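Local coordinates for extracellular solute-binding protein, family 5 (Chelativorans sp., PDB 6WM6) that binds EDTA and other aminopolycarboxylates in the periplasm, probably handing them on to an ABC transporter for uptake, at residues Ile296-Tyr307 / Ile527-Glu538; Lys537-Asp545 / Asn555-Glu563. One frame throughout, in Å; residues are numbered along the deposited sequence.

Contact 1: residues Ile296-Tyr307 / Ile527-Glu538; sequences IDFQMNPSANWY and IYQLPTALIYKE
Antiparallel beta pairing interrupted by a bulge joins Ile296-Tyr307 to Ile527-Glu538 within a mixed sheet of this periplasmic binding-protein fold, from the Ile296-Lys537 pair to the backbone bond between Tyr307 and Ile527. Strand 296-299 runs regularly against 534-537, but the register slips by two residues between Pro302 and Trp306. At the bulge, the carbonyl of Ser303 is taken up by a side chain: Gln529 NE2 reaches Ser303 O at 2.9 Å, tilted from the carbonyl plane. Ser303 OG meanwhile accepts from Asn305 N, closing an ST turn. A second substitute for backbone pairing is Thr532 OG1: chi1 of 68° places it between its own N and carbonyl carbon, facing Asn301 N, from which it accepts at 2.9 Å; it is probably also bonded to Asp545 OD2. Toward the far end Leu530 CD1 makes a CH-pi contact over the centre of the Tyr307 ring, 3.4 Å from its centroid, while an edge of that ring approaches the face of Tyr528 in an offset T-shaped pair, planes at 90°. A serine in place of Tyr307 would probably strip Leu530 of its aromatic cover and open a gap beside Met421 of helix 416-429. At the regular end, Ile296 CG2 packs on Ile535 CG2 at 3.7 Å, and Gln299 NE2 donates almost straight to Tyr536 OH at 2.9 Å, with the hydroxyl in the plane of the amide.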
loop_
_atom_site.group_PDB
_atom_site.type_symbol
_atom_site.label_atom_id
_atom_site.label_comp_id
_atom_site.label_asym_id
_atom_site.label_seq_id
_atom_site.Cartn_x
_atom_site.Cartn_y
_atom_site.Cartn_z
ATOM N N ILE A 296 3.139 -26.724 7.250
ATOM C CA ILE A 296 2.723 -25.448 6.667
ATOM C C ILE A 296 1.608 -24.855 7.508
ATOM O O ILE A 296 0.677 -25.568 7.912
ATOM C CB ILE A 296 2.278 -25.635 5.208
ATOM C CG1 ILE A 296 3.517 -25.994 4.350
ATOM C CG2 ILE A 296 1.554 -24.397 4.692
ATOM C CD1 ILE A 296 3.204 -26.497 2.972
ATOM N N ASP A 297 1.716 -23.560 7.790
ATOM C CA ASP A 297 0.682 -22.812 8.499
ATOM C C ASP A 297 0.416 -21.544 7.710
ATOM O O ASP A 297 1.092 -21.233 6.728
ATOM C CB ASP A 297 1.109 -22.472 9.937
ATOM C CG ASP A 297 -0.092 -22.300 10.881
ATOM O OD1 ASP A 297 -1.269 -22.292 10.415
ATOM O OD2 ASP A 297 0.155 -22.174 12.098
ATOM N N PHE A 298 -0.601 -20.790 8.143
ATOM C CA PHE A 298 -0.925 -19.558 7.437
ATOM C C PHE A 298 -1.549 -18.537 8.376
ATOM O O PHE A 298 -2.117 -18.884 9.412
ATOM C CB PHE A 298 -1.822 -19.820 6.209
ATOM C CG PHE A 298 -3.184 -20.343 6.521
ATOM C CD1 PHE A 298 -3.391 -21.691 6.741
ATOM C CD2 PHE A 298 -4.269 -19.486 6.572
ATOM C CE1 PHE A 298 -4.655 -22.187 7.022
ATOM C CE2 PHE A 298 -5.540 -19.972 6.853
ATOM C CZ PHE A 298 -5.728 -21.322 7.076
ATOM N N GLN A 299 -1.405 -17.279 7.992
ATOM C CA GLN A 299 -1.989 -16.125 8.677
ATOM C C GLN A 299 -2.691 -15.293 7.613
ATOM O O GLN A 299 -2.167 -15.113 6.505
ATOM C CB GLN A 299 -0.925 -15.282 9.345
ATOM C CG GLN A 299 -0.142 -15.979 10.447
ATOM C CD GLN A 299 1.074 -15.202 10.870
ATOM O OE1 GLN A 299 1.063 -13.975 10.923
ATOM N NE2 GLN A 299 2.172 -15.905 11.181
ATOM N N MET A 300 -3.883 -14.773 7.931
ATOM C CA MET A 300 -4.635 -13.921 7.042
ATOM C C MET A 300 -5.298 -12.811 7.846
ATOM O O MET A 300 -5.850 -13.082 8.919
ATOM C CB MET A 300 -5.738 -14.716 6.348
ATOM C CG MET A 300 -5.229 -15.849 5.495
ATOM S SD MET A 300 -6.541 -16.735 4.652
ATOM C CE MET A 300 -7.218 -15.471 3.625
ATOM N N ASN A 301 -5.273 -11.593 7.311
ATOM C CA ASN A 301 -5.817 -10.427 7.997
ATOM C C ASN A 301 -6.396 -9.466 6.964
ATOM O O ASN A 301 -6.031 -9.514 5.779
ATOM C CB ASN A 301 -4.727 -9.708 8.807
ATOM C CG ASN A 301 -4.191 -10.549 9.922
ATOM O OD1 ASN A 301 -4.841 -10.768 10.943
ATOM N ND2 ASN A 301 -2.985 -11.061 9.724
ATOM N N PRO A 302 -7.243 -8.525 7.384
ATOM C CA PRO A 302 -7.643 -7.464 6.451
ATOM C C PRO A 302 -6.459 -6.589 6.070
ATOM O O PRO A 302 -5.750 -6.073 6.938
ATOM C CB PRO A 302 -8.711 -6.663 7.229
ATOM C CG PRO A 302 -9.135 -7.555 8.324
ATOM C CD PRO A 302 -7.990 -8.483 8.659
ATOM N N SER A 303 -6.241 -6.423 4.770
ATOM C CA SER A 303 -5.142 -5.648 4.196
ATOM C C SER A 303 -5.438 -4.152 4.284
ATOM O O SER A 303 -6.587 -3.719 4.419
ATOM C CB SER A 303 -5.071 -5.985 2.667
ATOM O OG SER A 303 -3.992 -5.366 1.997
ATOM N N ALA A 304 -4.382 -3.351 4.185
ATOM C CA ALA A 304 -4.533 -1.935 3.905
ATOM C C ALA A 304 -5.032 -1.697 2.484
ATOM O O ALA A 304 -5.433 -0.558 2.166
ATOM C CB ALA A 304 -3.195 -1.211 4.101
ATOM N N ASN A 305 -4.987 -2.690 1.613
ATOM C CA ASN A 305 -5.518 -2.580 0.268
ATOM C C ASN A 305 -7.019 -2.786 0.325
ATOM O O ASN A 305 -7.505 -3.757 0.925
ATOM C CB ASN A 305 -4.906 -3.638 -0.658
ATOM C CG ASN A 305 -3.434 -3.434 -0.897
ATOM O OD1 ASN A 305 -2.930 -2.336 -0.752
ATOM N ND2 ASN A 305 -2.765 -4.489 -1.319
ATOM N N TRP A 306 -7.761 -1.900 -0.335
ATOM C CA TRP A 306 -9.230 -1.977 -0.342
ATOM C C TRP A 306 -9.771 -1.896 -1.766
ATOM O O TRP A 306 -9.367 -1.019 -2.539
ATOM C CB TRP A 306 -9.875 -0.932 0.572
ATOM C CG TRP A 306 -9.457 0.493 0.367
ATOM C CD1 TRP A 306 -8.340 1.089 0.853
ATOM C CD2 TRP A 306 -10.188 1.532 -0.327
ATOM N NE1 TRP A 306 -8.303 2.423 0.491
ATOM C CE2 TRP A 306 -9.440 2.719 -0.218
ATOM C CE3 TRP A 306 -11.400 1.559 -1.027
ATOM C CZ2 TRP A 306 -9.863 3.939 -0.769
ATOM C CZ3 TRP A 306 -11.815 2.776 -1.571
ATOM C CH2 TRP A 306 -11.057 3.936 -1.432
ATOM N N TYR A 307 -10.676 -2.818 -2.091
ATOM C CA TYR A 307 -11.330 -2.825 -3.376
ATOM C C TYR A 307 -12.271 -1.637 -3.497
ATOM O O TYR A 307 -12.931 -1.230 -2.525
ATOM C CB TYR A 307 -12.176 -4.067 -3.564
ATOM C CG TYR A 307 -11.427 -5.331 -3.853
ATOM C CD1 TYR A 307 -10.650 -5.452 -4.998
ATOM C CD2 TYR A 307 -11.517 -6.430 -3.003
ATOM C CE1 TYR A 307 -9.965 -6.608 -5.264
ATOM C CE2 TYR A 307 -10.847 -7.621 -3.290
ATOM C CZ TYR A 307 -10.078 -7.679 -4.432
ATOM O OH TYR A 307 -9.384 -8.856 -4.706
ATOM N N ILE A 527 -15.591 -0.883 -1.414
ATOM C CA ILE A 527 -16.183 -2.223 -1.319
ATOM C C ILE A 527 -15.753 -2.882 -0.004
ATOM O O ILE A 527 -16.492 -2.861 0.980
ATOM C CB ILE A 527 -15.890 -3.033 -2.588
ATOM C CG1 ILE A 527 -16.468 -2.316 -3.826
ATOM C CG2 ILE A 527 -16.482 -4.429 -2.482
ATOM C CD1 ILE A 527 -16.028 -2.885 -5.167
ATOM N N TYR A 528 -14.567 -3.469 0.044
ATOM C CA TYR A 528 -14.048 -4.067 1.279
ATOM C C TYR A 528 -12.561 -4.321 1.088
ATOM O O TYR A 528 -12.033 -4.324 -0.030
ATOM C CB TYR A 528 -14.807 -5.330 1.682
ATOM C CG TYR A 528 -14.774 -6.486 0.722
ATOM C CD1 TYR A 528 -13.598 -7.189 0.489
ATOM C CD2 TYR A 528 -15.930 -6.916 0.044
ATOM C CE1 TYR A 528 -13.541 -8.274 -0.383
ATOM C CE2 TYR A 528 -15.871 -7.983 -0.831
ATOM C CZ TYR A 528 -14.693 -8.648 -1.040
ATOM O OH TYR A 528 -14.598 -9.734 -1.904
ATOM N N GLN A 529 -11.888 -4.566 2.210
ATOM C CA GLN A 529 -10.447 -4.807 2.223
ATOM C C GLN A 529 -10.088 -6.171 1.659
ATOM O O GLN A 529 -10.753 -7.181 1.915
ATOM C CB GLN A 529 -9.955 -4.723 3.669
ATOM C CG GLN A 529 -9.907 -3.306 4.247
ATOM C CD GLN A 529 -9.873 -3.352 5.740
ATOM O OE1 GLN A 529 -10.911 -3.452 6.393
ATOM N NE2 GLN A 529 -8.681 -3.227 6.296
ATOM N N LEU A 530 -8.987 -6.221 0.913
ATOM C CA LEU A 530 -8.460 -7.488 0.459
ATOM C C LEU A 530 -7.947 -8.296 1.641
ATOM O O LEU A 530 -7.392 -7.740 2.583
ATOM C CB LEU A 530 -7.301 -7.287 -0.519
ATOM C CG LEU A 530 -7.660 -6.897 -1.955
ATOM C CD1 LEU A 530 -8.284 -5.535 -2.074
ATOM C CD2 LEU A 530 -6.392 -6.958 -2.817
ATOM N N PRO A 531 -8.057 -9.612 1.594
ATOM C CA PRO A 531 -7.371 -10.439 2.595
ATOM C C PRO A 531 -5.912 -10.620 2.237
ATOM O O PRO A 531 -5.556 -10.844 1.085
ATOM C CB PRO A 531 -8.119 -11.776 2.512
ATOM C CG PRO A 531 -8.578 -11.848 1.078
ATOM C CD PRO A 531 -8.901 -10.415 0.672
ATOM N N THR A 532 -5.065 -10.547 3.231
ATOM C CA THR A 532 -3.701 -10.998 3.057
ATOM C C THR A 532 -3.641 -12.525 3.192
ATOM O O THR A 532 -4.564 -13.176 3.687
ATOM C CB THR A 532 -2.782 -10.410 4.123
ATOM O OG1 THR A 532 -3.159 -10.983 5.386
ATOM C CG2 THR A 532 -2.866 -8.903 4.206
ATOM N N ALA A 533 -2.530 -13.104 2.754
ATOM C CA ALA A 533 -2.300 -14.529 2.983
ATOM C C ALA A 533 -0.798 -14.760 3.077
ATOM O O ALA A 533 -0.095 -14.742 2.063
ATOM C CB ALA A 533 -2.912 -15.366 1.862
ATOM N N LEU A 534 -0.319 -15.008 4.280
ATOM C CA LEU A 534 1.067 -15.402 4.534
ATOM C C LEU A 534 1.052 -16.888 4.834
ATOM O O LEU A 534 0.464 -17.318 5.818
ATOM C CB LEU A 534 1.616 -14.624 5.724
ATOM C CG LEU A 534 3.070 -14.851 6.085
ATOM C CD1 LEU A 534 4.014 -14.352 5.011
ATOM C CD2 LEU A 534 3.353 -14.178 7.436
ATOM N N ILE A 535 1.663 -17.680 3.957
ATOM C CA ILE A 535 1.607 -19.138 4.017
ATOM C C ILE A 535 3.050 -19.616 4.046
ATOM O O ILE A 535 3.855 -19.218 3.185
ATOM C CB ILE A 535 0.848 -19.716 2.815
ATOM C CG1 ILE A 535 -0.513 -19.026 2.636
ATOM C CG2 ILE A 535 0.639 -21.240 2.998
ATOM C CD1 ILE A 535 -1.254 -19.404 1.352
ATOM N N TYR A 536 3.399 -20.439 5.035
ATOM C CA TYR A 536 4.816 -20.610 5.342
ATOM C C TYR A 536 5.077 -21.882 6.125
ATOM O O TYR A 536 4.179 -22.466 6.718
ATOM C CB TYR A 536 5.346 -19.400 6.147
ATOM C CG TYR A 536 4.605 -19.217 7.459
ATOM C CD1 TYR A 536 3.362 -18.589 7.485
ATOM C CD2 TYR A 536 5.117 -19.682 8.663
ATOM C CE1 TYR A 536 2.655 -18.454 8.674
ATOM C CE2 TYR A 536 4.430 -19.543 9.846
ATOM C CZ TYR A 536 3.197 -18.923 9.843
ATOM O OH TYR A 536 2.464 -18.777 11.001
ATOM N N LYS A 537 6.348 -22.273 6.163
ATOM C CA LYS A 537 6.784 -23.372 7.006
ATOM C C LYS A 537 6.921 -22.895 8.449
ATOM O O LYS A 537 7.658 -21.940 8.729
ATOM C CB LYS A 537 8.112 -23.900 6.463
ATOM C CG LYS A 537 7.967 -24.614 5.124
ATOM C CD LYS A 537 7.220 -25.942 5.266
ATOM C CE LYS A 537 6.953 -26.631 3.926
ATOM N NZ LYS A 537 8.172 -27.279 3.382
ATOM N N GLU A 538 6.230 -23.585 9.363
ATOM C CA GLU A 538 6.117 -23.146 10.748
ATOM C C GLU A 538 7.409 -23.255 11.532
ATOM O O GLU A 538 7.508 -22.692 12.622
ATOM C CB GLU A 538 4.991 -23.912 11.441
ATOM C CG GLU A 538 5.293 -25.370 11.657
ATOM C CD GLU A 538 4.055 -26.186 12.011
ATOM O OE1 GLU A 538 2.978 -25.580 12.202
ATOM O OE2 GLU A 538 4.164 -27.423 12.083
HETATM O O HOH W 1 0.635 -26.302 10.698
#

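Contact 2: residues Lys537-Asp545 / Asn555-Glu563; sequences KEAILNLRD and NTAEWGLAE. With EDO (1,2-ethanediol), chain G.
With CG of Asn555 set between its own backbone N and carbonyl carbon (chi1 72°), the amide is carried to the carbonyl of Asn542, while CG of Leu543, anti to its N (chi1 172°), sends a methyl onto the indole of Trp559. Both contacts lie at one end of a small two-stranded antiparallel sheet near the C-terminus, formed by 540-541 and 560-561. Straight backbone bonds run from Leu541 N to Gly560 O at 2.8 Å and from Ala562 N to Ala539 O; the return bond from Gly560 N to Leu541 O is weak. On one face of this pair the side chains of Leu561 and Ile540 cross obliquely, Leu561 CD2 touching Ile540 CG1 at 3.9 Å, and beyond it the type I turn Lys537-Ile540 leads in from the preceding strand.

Where the strands end, side-chain amides take over from backbone pairing. Asn542 ND2 donates to Glu558 O at 2.9 Å and also to Gly42 O. In the other direction, Asn555 ND2 meets Asn542 O in the carbonyl plane at 3.0 Å, and it further donates to Glu558 OE1, approaching from above the carboxylate plane. Both bonds use the same nitrogen, which would hold the amide against rotation. Asn555 OD1 in turn accepts from Trp559 NE1. The guanidinium of Arg544, whose NE is bonded to Val39 O, stays beyond salt-bridge reach of Glu558, and water lies between them: one molecule accepts from Arg544 NH2 and probably bonds to Glu558 OE1, a second bonds to Glu558 OE1 and only weakly to Arg544 NH1; the nearby charge probably still favours an ionised Glu558. The indole of Trp559 is sandwiched toward its rim, with Thr556 CG2 over one face and Leu543 CD1 over the opposite face, the latter methyl 3.6 Å from Trp559 CZ2.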
loop_
_atom_site.group_PDB
_atom_site.type_symbol
_atom_site.label_atom_id
_atom_site.label_comp_id
_atom_site.label_asym_id
_atom_site.label_seq_id
_atom_site.Cartn_x
_atom_site.Cartn_y
_atom_site.Cartn_z
ATOM N N LYS A 537 6.348 -22.273 6.163
ATOM C CA LYS A 537 6.784 -23.372 7.006
ATOM C C LYS A 537 6.921 -22.895 8.449
ATOM O O LYS A 537 7.658 -21.940 8.729
ATOM C CB LYS A 537 8.112 -23.900 6.463
ATOM C CG LYS A 537 7.967 -24.614 5.124
ATOM C CD LYS A 537 7.220 -25.942 5.266
ATOM C CE LYS A 537 6.953 -26.631 3.926
ATOM N NZ LYS A 537 8.172 -27.279 3.382
ATOM N N GLU A 538 6.230 -23.585 9.363
ATOM C CA GLU A 538 6.117 -23.146 10.748
ATOM C C GLU A 538 7.409 -23.255 11.532
ATOM O O GLU A 538 7.508 -22.692 12.622
ATOM C CB GLU A 538 4.991 -23.912 11.441
ATOM C CG GLU A 538 5.293 -25.370 11.657
ATOM C CD GLU A 538 4.055 -26.186 12.011
ATOM O OE1 GLU A 538 2.978 -25.580 12.202
ATOM O OE2 GLU A 538 4.164 -27.423 12.083
ATOM N N ALA A 539 8.444 -23.895 10.984
ATOM C CA ALA A 539 9.759 -23.801 11.593
ATOM C C ALA A 539 10.280 -22.379 11.677
ATOM O O ALA A 539 11.186 -22.108 12.467
ATOM C CB ALA A 539 10.768 -24.645 10.802
ATOM N N ILE A 540 9.779 -21.476 10.847
ATOM C CA ILE A 540 10.254 -20.094 10.850
ATOM C C ILE A 540 9.554 -19.311 11.954
ATOM O O ILE A 540 8.323 -19.199 11.952
ATOM C CB ILE A 540 10.031 -19.427 9.489
ATOM C CG1 ILE A 540 10.667 -20.235 8.361
ATOM C CG2 ILE A 540 10.634 -18.023 9.517
ATOM C CD1 ILE A 540 10.131 -19.826 6.999
ATOM N N LEU A 541 10.335 -18.758 12.864
ATOM C CA LEU A 541 9.851 -17.972 13.989
ATOM C C LEU A 541 10.026 -16.488 13.715
ATOM O O LEU A 541 10.915 -16.073 12.976
ATOM C CB LEU A 541 10.630 -18.329 15.254
ATOM C CG LEU A 541 10.583 -19.801 15.685
ATOM C CD1 LEU A 541 11.431 -19.998 16.942
ATOM C CD2 LEU A 541 9.162 -20.265 15.889
ATOM N N ASN A 542 9.158 -15.693 14.331
ATOM C CA ASN A 542 9.087 -14.233 14.261
ATOM C C ASN A 542 8.650 -13.751 12.900
ATOM O O ASN A 542 8.776 -12.561 12.594
ATOM C CB ASN A 542 10.365 -13.559 14.750
ATOM C CG ASN A 542 10.683 -13.940 16.173
ATOM O OD1 ASN A 542 9.802 -13.930 17.022
ATOM N ND2 ASN A 542 11.911 -14.320 16.415
ATOM N N LEU A 543 8.114 -14.630 12.079
ATOM C CA LEU A 543 7.527 -14.296 10.792
ATOM C C LEU A 543 6.033 -14.109 10.996
ATOM O O LEU A 543 5.321 -15.054 11.397
ATOM C CB LEU A 543 7.814 -15.432 9.805
ATOM C CG LEU A 543 7.101 -15.319 8.453
ATOM C CD1 LEU A 543 7.520 -14.103 7.658
ATOM C CD2 LEU A 543 7.342 -16.613 7.661
ATOM N N ARG A 544 5.555 -12.906 10.696
ATOM C CA ARG A 544 4.145 -12.650 10.902
ATOM C C ARG A 544 3.647 -11.690 9.849
ATOM O O ARG A 544 4.398 -10.917 9.251
ATOM C CB ARG A 544 3.866 -12.125 12.313
ATOM C CG ARG A 544 4.425 -10.713 12.596
ATOM C CD ARG A 544 4.125 -10.269 14.021
ATOM N NE ARG A 544 4.804 -11.134 14.977
ATOM C CZ ARG A 544 6.011 -10.940 15.470
ATOM N NH1 ARG A 544 6.736 -9.906 15.106
ATOM N NH2 ARG A 544 6.506 -11.815 16.338
ATOM N N ASP A 545 2.343 -11.714 9.666
ATOM C CA ASP A 545 1.730 -10.772 8.753
ATOM C C ASP A 545 1.896 -9.358 9.291
ATOM O O ASP A 545 1.852 -9.113 10.493
ATOM C CB ASP A 545 0.250 -11.083 8.567
ATOM C CG ASP A 545 -0.374 -10.368 7.390
ATOM O OD1 ASP A 545 0.357 -9.871 6.505
ATOM O OD2 ASP A 545 -1.628 -10.313 7.377
ATOM N N ASN A 555 10.615 -6.968 9.805
ATOM C CA ASN A 555 11.413 -7.370 10.977
ATOM C C ASN A 555 12.345 -8.545 10.674
ATOM O O ASN A 555 12.520 -9.441 11.504
ATOM C CB ASN A 555 10.520 -7.718 12.166
ATOM C CG ASN A 555 9.792 -9.009 11.965
ATOM O OD1 ASN A 555 9.483 -9.372 10.825
ATOM N ND2 ASN A 555 9.492 -9.714 13.048
ATOM N N THR A 556 12.989 -8.561 9.504
ATOM C CA THR A 556 13.812 -9.705 9.129
ATOM C C THR A 556 14.981 -9.944 10.078
ATOM O O THR A 556 15.466 -11.081 10.151
ATOM C CB THR A 556 14.352 -9.656 7.689
ATOM O OG1 THR A 556 15.294 -8.575 7.523
ATOM C CG2 THR A 556 13.226 -9.575 6.663
ATOM N N ALA A 557 15.442 -8.930 10.818
ATOM C CA ALA A 557 16.482 -9.186 11.809
ATOM C C ALA A 557 16.076 -10.262 12.798
ATOM O O ALA A 557 16.957 -10.899 13.400
ATOM C CB ALA A 557 16.820 -7.917 12.587
ATOM N N GLU A 558 14.772 -10.464 13.000
ATOM C CA GLU A 558 14.273 -11.387 14.000
ATOM C C GLU A 558 13.948 -12.765 13.441
ATOM O O GLU A 558 13.732 -13.691 14.225
ATOM C CB GLU A 558 13.040 -10.798 14.679
ATOM C CG GLU A 558 13.338 -9.489 15.439
ATOM C CD GLU A 558 12.138 -8.591 15.701
ATOM O OE1 GLU A 558 10.963 -9.015 15.566
ATOM O OE2 GLU A 558 12.366 -7.405 16.051
ATOM N N TRP A 559 13.899 -12.922 12.131
ATOM C CA TRP A 559 13.510 -14.194 11.533
ATOM C C TRP A 559 14.567 -15.256 11.788
ATOM O O TRP A 559 15.773 -15.011 11.674
ATOM C CB TRP A 559 13.384 -14.055 10.025
ATOM C CG TRP A 559 12.240 -13.226 9.507
ATOM C CD1 TRP A 559 11.350 -12.485 10.245
ATOM C CD2 TRP A 559 11.871 -13.065 8.146
ATOM N NE1 TRP A 559 10.460 -11.870 9.407
ATOM C CE2 TRP A 559 10.758 -12.200 8.110
ATOM C CE3 TRP A 559 12.381 -13.553 6.945
ATOM C CZ2 TRP A 559 10.150 -11.825 6.923
ATOM C CZ3 TRP A 559 11.776 -13.196 5.763
ATOM C CH2 TRP A 559 10.659 -12.336 5.756
ATOM N N GLY A 560 14.122 -16.470 12.066
ATOM C CA GLY A 560 15.056 -17.579 12.211
ATOM C C GLY A 560 14.307 -18.878 12.317
ATOM O O GLY A 560 13.085 -18.889 12.477
ATOM N N LEU A 561 15.065 -19.973 12.275
ATOM C CA LEU A 561 14.487 -21.305 12.345
ATOM C C LEU A 561 14.514 -21.826 13.775
ATOM O O LEU A 561 15.503 -21.672 14.492
ATOM C CB LEU A 561 15.274 -22.268 11.447
ATOM C CG LEU A 561 15.149 -21.923 9.966
ATOM C CD1 LEU A 561 16.186 -22.704 9.166
ATOM C CD2 LEU A 561 13.773 -22.243 9.444
ATOM N N ALA A 562 13.415 -22.451 14.181
ATOM C CA ALA A 562 13.340 -23.064 15.503
ATOM C C ALA A 562 14.383 -24.157 15.657
ATOM O O ALA A 562 14.688 -24.885 14.714
ATOM C CB ALA A 562 11.943 -23.664 15.699
ATOM N N GLU A 563 14.923 -24.266 16.869
ATOM C CA GLU A 563 15.929 -25.289 17.147
ATOM C C GLU A 563 15.295 -26.673 17.240
ATOM O O GLU A 563 14.206 -26.843 17.796
ATOM C CB GLU A 563 16.635 -24.979 18.468
ATOM C CG GLU A 563 17.292 -23.610 18.528
ATOM C CD GLU A 563 18.668 -23.648 19.168
ATOM O OE1 GLU A 563 19.450 -24.568 18.847
ATOM O OE2 GLU A 563 18.969 -22.759 19.993
HETATM C C1 EDO G . 13.936 -5.042 8.440
HETATM O O1 EDO G . 13.758 -6.226 7.665
HETATM C C2 EDO G . 15.070 -5.221 9.454
HETATM O O2 EDO G . 14.707 -6.128 10.536
HETATM O O HOH W 2 9.176 -10.889 17.120
HETATM O O HOH W 3 7.401 -10.906 9.959
HETATM O O HOH W 4 8.627 -7.444 16.184
#

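How the contacts relate
Contact 1 closes along the chain before contact 2 opens, and the two share Lys537 and Glu538, where strand 524-537 gives way through a tight turn to strand 540-541. Their centres lie about 17 Å apart on the same side of the chain's centre. Contact 1 belongs to a large mixed sheet, contact 2 to a separate two-stranded one, yet the chain after 540-541 comes back beside the first: Gln299 bonds through its amide to Leu543 O and Asp545 N, and Asp545 OD2 probably accepts a hydrogen bond from Asn301 ND2, at 2.8 Å. The run 543-545 is thereby tied both to the end of strand 296-299 and to the irregular middle of the pair.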